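Protein scribble homolog (Homo sapiens, PDB 6EEY) is a PDZ-domain scaffold of cell polarity that binds C-terminal PDZ ligands of the alpha1D-adrenergic receptor. Local coordinates at residues G73-H76 with G77-V80. The protein carries 1 engineered substitution. Residues are numbered along the deposited sequence; the frame is centred on the assembly and turned at random.
Sequences GLTH and GEAV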
loop_
_atom_site.group_PDB
_atom_site.type_symbol
_atom_site.label_atom_id
_atom_site.label_comp_id
_atom_site.label_asym_id
_atom_site.label_seq_id
_atom_site.Cartn_x
_atom_site.Cartn_y
_atom_site.Cartn_z
ATOM N N GLY A 73 11.854 -1.338 -2.015
ATOM C CA GLY A 73 12.935 -1.311 -1.065
ATOM C C GLY A 73 12.629 -0.657 0.261
ATOM O O GLY A 73 13.485 -0.692 1.158
ATOM N N LEU A 74 11.460 -0.042 0.434
ATOM C CA LEU A 74 11.157 0.548 1.723
ATOM C C LEU A 74 10.914 -0.546 2.748
ATOM O O LEU A 74 10.431 -1.628 2.421
ATOM C CB LEU A 74 9.911 1.425 1.660
ATOM C CG LEU A 74 10.045 2.687 0.813
ATOM C CD1 LEU A 74 8.820 3.578 0.955
ATOM C CD2 LEU A 74 11.293 3.480 1.174
ATOM N N THR A 75 11.244 -0.261 3.995
ATOM C CA THR A 75 10.852 -1.180 5.042
ATOM C C THR A 75 9.338 -1.146 5.207
ATOM O O THR A 75 8.653 -0.185 4.829
ATOM C CB THR A 75 11.490 -0.830 6.385
ATOM O OG1 THR A 75 11.027 0.453 6.806
ATOM C CG2 THR A 75 12.996 -0.841 6.304
ATOM N N HIS A 76 8.824 -2.200 5.815
ATOM C CA HIS A 76 7.409 -2.269 6.115
ATOM C C HIS A 76 6.960 -1.043 6.888
ATOM O O HIS A 76 5.919 -0.449 6.584
ATOM C CB HIS A 76 7.162 -3.533 6.923
ATOM C CG HIS A 76 5.748 -3.707 7.324
ATOM N ND1 HIS A 76 4.800 -4.225 6.474
ATOM C CD2 HIS A 76 5.102 -3.371 8.458
ATOM C CE1 HIS A 76 3.631 -4.239 7.088
ATOM N NE2 HIS A 76 3.784 -3.714 8.287
ATOM N N GLY A 77 7.733 -0.645 7.895
ATOM C CA GLY A 77 7.336 0.474 8.723
ATOM C C GLY A 77 7.299 1.778 7.959
ATOM O O GLY A 77 6.462 2.638 8.228
ATOM N N GLU A 78 8.215 1.954 7.012
ATOM C CA GLU A 78 8.207 3.167 6.212
ATOM C C GLU A 78 7.014 3.195 5.267
ATOM O O GLU A 78 6.428 4.258 5.009
ATOM C CB GLU A 78 9.482 3.261 5.399
ATOM C CG GLU A 78 10.702 3.617 6.198
ATOM C CD GLU A 78 11.971 3.424 5.396
ATOM O OE1 GLU A 78 12.329 2.255 5.119
ATOM O OE2 GLU A 78 12.580 4.441 5.005
ATOM N N ALA A 79 6.643 2.044 4.729
ATOM C CA ALA A 79 5.457 1.986 3.882
ATOM C C ALA A 79 4.208 2.262 4.692
ATOM O O ALA A 79 3.329 3.009 4.259
ATOM C CB ALA A 79 5.382 0.624 3.205
ATOM N N VAL A 80 4.117 1.697 5.886
ATOM C CA VAL A 80 2.989 1.998 6.759
ATOM C C VAL A 80 2.935 3.482 7.079
ATOM O O VAL A 80 1.855 4.085 7.113
ATOM C CB VAL A 80 3.062 1.131 8.023
ATOM C CG1 VAL A 80 2.065 1.623 9.052
ATOM C CG2 VAL A 80 2.775 -0.308 7.669
#
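Leu-74, just ahead of helix 76-83, meets Glu-78 in its first turn. CB of Leu-74 lies 4.2 Å from CB of Glu-78, and the two side chains run at about a right angle to each other. Thr-75 is the N-cap residue. Its OG1 stands between the backbone N and the carbonyl carbon (chi1 63°), which turns the hydroxyl toward the first turn of the helix. There OG1 of Thr-75 accepts a hydrogen bond from N of Glu-78 at 3.2 Å. OG1 of Thr-75 donates in turn to OE1 of Glu-78 at 2.8 Å, and OE1 receives it on its anti lone pair. The side chain of Glu-78 reaches back past the cap, extended beyond CG. OE1 of Glu-78 also accepts from N of Thr-75 at 3.0 Å, with the donor 30° out of the carboxylate plane. Thr-75 and Glu-78 thus form a capping box, with two donors of Thr-75 gripping one carboxylate oxygen. A negative carboxylate at this end would probably suit the helix dipole. The capped helix is the one that flanks the peptide-binding groove in PDZ domains, across from strand 19-23. Regular helical bonding starts with O of Thr-75, which accepts from N of Ala-79. His-76 follows as the first helical residue, and O of His-76 accepts from N of Val-80 at 2.9 Å. CG of His-76 is anti to the backbone N (chi1 179°), which swings the imidazole out from the helix, within reach of Val-80. CG2 of Val-80 sits over one face of the His-76 ring, 4.0 Å from the ring centroid, in a CH-pi contact. His-76 and Ala-79 both touch Ile-21 of strand 19-23.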